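Local coordinates for putative uncharacterized protein (Xanthomonas campestris pv. campestris, PDB 3RQA) that is of unknown function but carries an atypical PilZ domain, of a family classed among cyclic di-GMP receptors, and self-assembles into a tetramer through a helical bundle, at residues L139-A147 with W158-L168. Sequence-based numbering, arbitrary orientation.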
ATOM      1  N   LEU C 139      -4.359  17.844  -0.215  1.00 31.39           N
ATOM      2  CA  LEU C 139      -3.887  18.734  -1.253  1.00 31.88           C
ATOM      3  C   LEU C 139      -3.174  19.836  -0.453  1.00 33.11           C
ATOM      4  O   LEU C 139      -3.777  20.446   0.439  1.00 32.34           O
ATOM      5  CB  LEU C 139      -5.070  19.322  -2.026  1.00 29.86           C
ATOM      6  CG  LEU C 139      -4.752  20.319  -3.150  1.00 31.84           C
ATOM      7  CD1 LEU C 139      -4.099  19.590  -4.340  1.00 30.54           C
ATOM      8  CD2 LEU C 139      -6.034  21.025  -3.586  1.00 30.61           C
ATOM      9  N   GLN C 140      -1.893  20.063  -0.726  1.00 31.12           N
ATOM     10  CA  GLN C 140      -1.183  21.119  -0.017  1.00 33.78           C
ATOM     11  C   GLN C 140      -0.844  22.184  -1.030  1.00 32.68           C
ATOM     12  O   GLN C 140      -0.318  21.880  -2.095  1.00 38.09           O
ATOM     13  CB  GLN C 140       0.100  20.602   0.635  1.00 35.02           C
ATOM     14  CG  GLN C 140      -0.129  19.549   1.703  1.00 40.04           C
ATOM     15  CD  GLN C 140       0.992  19.510   2.729  1.00 41.57           C
ATOM     16  OE1 GLN C 140       0.987  18.680   3.636  1.00 44.84           O
ATOM     17  NE2 GLN C 140       1.950  20.416   2.596  1.00 42.51           N
ATOM     18  N   LEU C 141      -1.160  23.428  -0.701  1.00 29.19           N
ATOM     19  CA  LEU C 141      -0.903  24.542  -1.595  1.00 28.16           C
ATOM     20  C   LEU C 141      -0.199  25.717  -0.904  1.00 27.90           C
ATOM     21  O   LEU C 141      -0.768  26.358  -0.015  1.00 28.47           O
ATOM     22  CB  LEU C 141      -2.222  25.039  -2.196  1.00 27.15           C
ATOM     23  CG  LEU C 141      -3.055  24.028  -3.000  1.00 30.77           C
ATOM     24  CD1 LEU C 141      -4.306  24.714  -3.555  1.00 30.11           C
ATOM     25  CD2 LEU C 141      -2.218  23.454  -4.125  1.00 26.54           C
ATOM     26  N   PRO C 142       1.060  25.992  -1.280  1.00 27.30           N
ATOM     27  CA  PRO C 142       1.809  27.105  -0.688  1.00 26.95           C
ATOM     28  C   PRO C 142       0.968  28.373  -0.853  1.00 27.63           C
ATOM     29  O   PRO C 142       0.355  28.575  -1.900  1.00 25.67           O
ATOM     30  CB  PRO C 142       3.079  27.145  -1.524  1.00 28.49           C
ATOM     31  CG  PRO C 142       3.322  25.689  -1.800  1.00 27.77           C
ATOM     32  CD  PRO C 142       1.930  25.168  -2.138  1.00 29.55           C
ATOM     33  N   ALA C 143       0.928  29.213   0.179  1.00 26.87           N
ATOM     34  CA  ALA C 143       0.131  30.434   0.124  1.00 26.23           C
ATOM     35  C   ALA C 143       0.614  31.516   1.089  1.00 26.27           C
ATOM     36  O   ALA C 143       1.377  31.244   2.014  1.00 27.28           O
ATOM     37  CB  ALA C 143      -1.323  30.106   0.419  1.00 22.97           C
ATOM     38  N   ASP C 144       0.161  32.742   0.861  1.00 26.39           N
ATOM     39  CA  ASP C 144       0.509  33.866   1.716  1.00 29.35           C
ATOM     40  C   ASP C 144      -0.775  34.424   2.337  1.00 29.69           C
ATOM     41  O   ASP C 144      -1.854  34.374   1.738  1.00 26.83           O
ATOM     42  CB  ASP C 144       1.233  34.958   0.923  1.00 33.92           C
ATOM     43  CG  ASP C 144       2.637  34.536   0.490  1.00 42.72           C
ATOM     44  OD1 ASP C 144       3.422  35.397   0.032  1.00 47.55           O
ATOM     45  OD2 ASP C 144       2.962  33.335   0.602  1.00 46.73           O
ATOM     46  N   VAL C 145      -0.660  34.927   3.557  1.00 29.66           N
ATOM     47  CA  VAL C 145      -1.812  35.500   4.236  1.00 30.41           C
ATOM     48  C   VAL C 145      -2.039  36.924   3.728  1.00 30.13           C
ATOM     49  O   VAL C 145      -1.168  37.784   3.875  1.00 29.55           O
ATOM     50  CB  VAL C 145      -1.588  35.552   5.767  1.00 31.08           C
ATOM     51  CG1 VAL C 145      -2.796  36.190   6.448  1.00 30.16           C
ATOM     52  CG2 VAL C 145      -1.340  34.148   6.306  1.00 30.98           C
ATOM     53  N   LEU C 146      -3.202  37.157   3.121  1.00 29.58           N
ATOM     54  CA  LEU C 146      -3.568  38.477   2.610  1.00 30.86           C
ATOM     55  C   LEU C 146      -4.208  39.274   3.741  1.00 31.00           C
ATOM     56  O   LEU C 146      -3.912  40.455   3.929  1.00 32.60           O
ATOM     57  CB  LEU C 146      -4.599  38.374   1.477  1.00 33.82           C
ATOM     58  CG  LEU C 146      -4.313  37.797   0.091  1.00 35.04           C
ATOM     59  CD1 LEU C 146      -5.532  38.060  -0.780  1.00 34.45           C
ATOM     60  CD2 LEU C 146      -3.108  38.448  -0.537  1.00 36.19           C
ATOM     61  N   ALA C 147      -5.105  38.619   4.477  1.00 29.60           N
ATOM     62  CA  ALA C 147      -5.797  39.259   5.584  1.00 29.15           C
ATOM     63  C   ALA C 147      -6.046  38.299   6.737  1.00 31.13           C
ATOM     64  O   ALA C 147      -6.166  37.085   6.542  1.00 31.70           O
ATOM     65  CB  ALA C 147      -7.105  39.833   5.110  1.00 29.72           C
ATOM     66  N   TRP C 158      -7.411  34.882   5.052  1.00 29.54           N
ATOM     67  CA  TRP C 158      -7.637  34.962   3.620  1.00 30.17           C
ATOM     68  C   TRP C 158      -6.265  34.619   3.069  1.00 29.21           C
ATOM     69  O   TRP C 158      -5.302  35.359   3.272  1.00 30.99           O
ATOM     70  CB  TRP C 158      -8.044  36.377   3.197  1.00 29.93           C
ATOM     71  CG  TRP C 158      -9.478  36.694   3.479  1.00 30.51           C
ATOM     72  CD1 TRP C 158     -10.491  36.804   2.564  1.00 31.04           C
ATOM     73  CD2 TRP C 158     -10.068  36.934   4.760  1.00 30.31           C
ATOM     74  NE1 TRP C 158     -11.671  37.098   3.199  1.00 31.34           N
ATOM     75  CE2 TRP C 158     -11.444  37.183   4.547  1.00 30.92           C
ATOM     76  CE3 TRP C 158      -9.569  36.964   6.072  1.00 30.71           C
ATOM     77  CZ2 TRP C 158     -12.330  37.459   5.596  1.00 31.38           C
ATOM     78  CZ3 TRP C 158     -10.451  37.239   7.117  1.00 29.32           C
ATOM     79  CH2 TRP C 158     -11.816  37.483   6.870  1.00 30.53           C
ATOM     80  N   LEU C 159      -6.169  33.476   2.411  1.00 28.35           N
ATOM     81  CA  LEU C 159      -4.911  33.029   1.847  1.00 29.87           C
ATOM     82  C   LEU C 159      -4.934  33.071   0.313  1.00 29.70           C
ATOM     83  O   LEU C 159      -5.900  32.641  -0.316  1.00 28.66           O
ATOM     84  CB  LEU C 159      -4.602  31.598   2.300  1.00 29.24           C
ATOM     85  CG  LEU C 159      -4.450  31.194   3.775  1.00 33.02           C
ATOM     86  CD1 LEU C 159      -3.406  32.055   4.444  1.00 31.73           C
ATOM     87  CD2 LEU C 159      -5.771  31.303   4.488  1.00 33.11           C
ATOM     88  N   ARG C 160      -3.858  33.585  -0.277  1.00 31.58           N
ATOM     89  CA  ARG C 160      -3.736  33.648  -1.728  1.00 31.55           C
ATOM     90  C   ARG C 160      -2.683  32.619  -2.120  1.00 30.71           C
ATOM     91  O   ARG C 160      -1.545  32.692  -1.643  1.00 28.92           O
ATOM     92  CB  ARG C 160      -3.278  35.036  -2.179  1.00 35.06           C
ATOM     93  CG  ARG C 160      -3.202  35.166  -3.692  1.00 39.66           C
ATOM     94  CD  ARG C 160      -1.901  35.789  -4.128  1.00 43.76           C
ATOM     95  NE  ARG C 160      -1.832  37.216  -3.827  1.00 48.12           N
ATOM     96  CZ  ARG C 160      -0.812  37.798  -3.201  1.00 48.74           C
ATOM     97  NH1 ARG C 160       0.222  37.071  -2.800  1.00 46.58           N
ATOM     98  NH2 ARG C 160      -0.820  39.109  -2.992  1.00 48.49           N
ATOM     99  N   PHE C 161      -3.056  31.663  -2.973  1.00 27.21           N
ATOM    100  CA  PHE C 161      -2.118  30.623  -3.389  1.00 26.30           C
ATOM    101  C   PHE C 161      -0.968  31.217  -4.192  1.00 25.25           C
ATOM    102  O   PHE C 161      -1.146  32.199  -4.909  1.00 23.84           O
ATOM    103  CB  PHE C 161      -2.805  29.535  -4.252  1.00 25.14           C
ATOM    104  CG  PHE C 161      -4.045  28.931  -3.620  1.00 25.68           C
ATOM    105  CD1 PHE C 161      -4.007  28.401  -2.331  1.00 22.37           C
ATOM    106  CD2 PHE C 161      -5.252  28.898  -4.324  1.00 23.81           C
ATOM    107  CE1 PHE C 161      -5.149  27.854  -1.747  1.00 23.61           C
ATOM    108  CE2 PHE C 161      -6.403  28.354  -3.753  1.00 25.00           C
ATOM    109  CZ  PHE C 161      -6.352  27.832  -2.463  1.00 24.82           C
ATOM    110  N   ALA C 162       0.215  30.629  -4.039  1.00 25.01           N
ATOM    111  CA  ALA C 162       1.375  31.061  -4.807  1.00 28.30           C
ATOM    112  C   ALA C 162       1.037  30.553  -6.217  1.00 29.39           C
ATOM    113  O   ALA C 162       0.205  29.658  -6.359  1.00 29.53           O
ATOM    114  CB  ALA C 162       2.636  30.384  -4.280  1.00 26.35           C
ATOM    115  N   PRO C 163       1.653  31.119  -7.270  1.00 29.85           N
ATOM    116  CA  PRO C 163       1.332  30.644  -8.623  1.00 29.41           C
ATOM    117  C   PRO C 163       1.286  29.130  -8.699  1.00 28.74           C
ATOM    118  O   PRO C 163       2.221  28.458  -8.275  1.00 28.55           O
ATOM    119  CB  PRO C 163       2.448  31.243  -9.468  1.00 29.80           C
ATOM    120  CG  PRO C 163       2.669  32.561  -8.788  1.00 31.08           C
ATOM    121  CD  PRO C 163       2.677  32.179  -7.322  1.00 30.92           C
ATOM    122  N   LEU C 164       0.189  28.609  -9.242  1.00 29.15           N
ATOM    123  CA  LEU C 164      -0.030  27.172  -9.362  1.00 29.53           C
ATOM    124  C   LEU C 164       0.556  26.513 -10.605  1.00 30.22           C
ATOM    125  O   LEU C 164       0.616  25.288 -10.680  1.00 30.79           O
ATOM    126  CB  LEU C 164      -1.534  26.871  -9.330  1.00 28.14           C
ATOM    127  CG  LEU C 164      -2.287  27.375  -8.094  1.00 28.35           C
ATOM    128  CD1 LEU C 164      -3.746  27.554  -8.426  1.00 26.93           C
ATOM    129  CD2 LEU C 164      -2.103  26.402  -6.939  1.00 24.73           C
ATOM    130  N   GLY C 165       0.979  27.306 -11.580  1.00 29.94           N
ATOM    131  CA  GLY C 165       1.511  26.714 -12.799  1.00 29.13           C
ATOM    132  C   GLY C 165       0.344  26.308 -13.682  1.00 28.60           C
ATOM    133  O   GLY C 165      -0.743  26.026 -13.182  1.00 27.65           O
ATOM    134  N   THR C 166       0.570  26.262 -14.992  1.00 29.25           N
ATOM    135  CA  THR C 166      -0.477  25.926 -15.968  1.00 28.89           C
ATOM    136  C   THR C 166      -1.302  24.670 -15.687  1.00 26.29           C
ATOM    137  O   THR C 166      -2.535  24.728 -15.661  1.00 26.88           O
ATOM    138  CB  THR C 166       0.134  25.807 -17.379  1.00 30.38           C
ATOM    139  OG1 THR C 166       0.804  27.037 -17.702  1.00 34.90           O
ATOM    140  CG2 THR C 166      -0.959  25.534 -18.417  1.00 32.12           C
ATOM    141  N   GLY C 167      -0.616  23.547 -15.480  1.00 25.41           N
ATOM    142  CA  GLY C 167      -1.269  22.275 -15.209  1.00 23.85           C
ATOM    143  C   GLY C 167      -2.107  22.206 -13.944  1.00 25.38           C
ATOM    144  O   GLY C 167      -3.262  21.800 -13.984  1.00 26.45           O
ATOM    145  N   LEU C 168      -1.534  22.592 -12.810  1.00 25.47           N
ATOM    146  CA  LEU C 168      -2.275  22.548 -11.559  1.00 24.27           C
ATOM    147  C   LEU C 168      -3.434  23.538 -11.585  1.00 23.46           C
ATOM    148  O   LEU C 168      -4.521  23.224 -11.105  1.00 20.89           O
ATOM    149  CB  LEU C 168      -1.361  22.853 -10.369  1.00 23.67           C
ATOM    150  CG  LEU C 168      -2.055  22.838  -8.996  1.00 25.02           C
ATOM    151  CD1 LEU C 168      -2.731  21.477  -8.739  1.00 21.07           C
ATOM    152  CD2 LEU C 168      -1.022  23.167  -7.916  1.00 23.55           C
TER
HETATM  153  O   HOH W   1       0.051  27.489  -4.414  1.00 28.42           O
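Asp-144 and Arg-160 exchange two backbone hydrogen bonds, Asp-144 N to Arg-160 O at 3.0 Å and Arg-160 N to Asp-144 O, which set the antiparallel register of these neighbouring strands. Further along, Trp-158 O accepts a bond from Leu-146 N at 2.8 Å and a weak one from Ala-147 N as well, while Trp-158 N gives its own hydrogen to Ala-147 O. Two residues thus face one, and the register slips by a residue. At the other end Ala-162 N closes the pairing on Pro-142 O, and a water donates to both Pro-142 O and Ala-162 O where the strands part.

Apolar contacts fill the face carrying Ala-143, Val-145, Leu-159 and Phe-161. Val-145 CG2 and Leu-159 CD1 lie side by side at a tight 3.5 Å. With CG beside its backbone N (chi1 -59°), Leu-141 carries its side chain across to Phe-161, and there the methyls go separate ways: CD1 sits over one face of the Phe-161 ring in a CH-pi contact, 3.8 Å from the centroid, whereas CD2 reaches Leu-164 CD2 and, at 4.0 Å, Leu-168 CD2. That one leucine therefore joins the strand to the start of helix 165-185.

On the face of Trp-158 and Arg-160, the bent arginine chain lays its guanidinium under Leu-146 CD2, which lies 3.4 Å from NH2, off-centre toward the rim. Arg-160 NE makes a salt bridge with Glu-17; Asp-144 OD1, 4.6 Å from Arg-160 NH1, is too far for one but may add to the favourable field. Asp-15 OD2 accepts a hydrogen bond from the indole NE1 of Trp-158, so helix 12-19 packs over this side.

Together these contacts build a beta hairpin with a classic bulge, in the closed antiparallel barrel of a PilZ domain, followed after a short loop by the C-terminal helix 165-185.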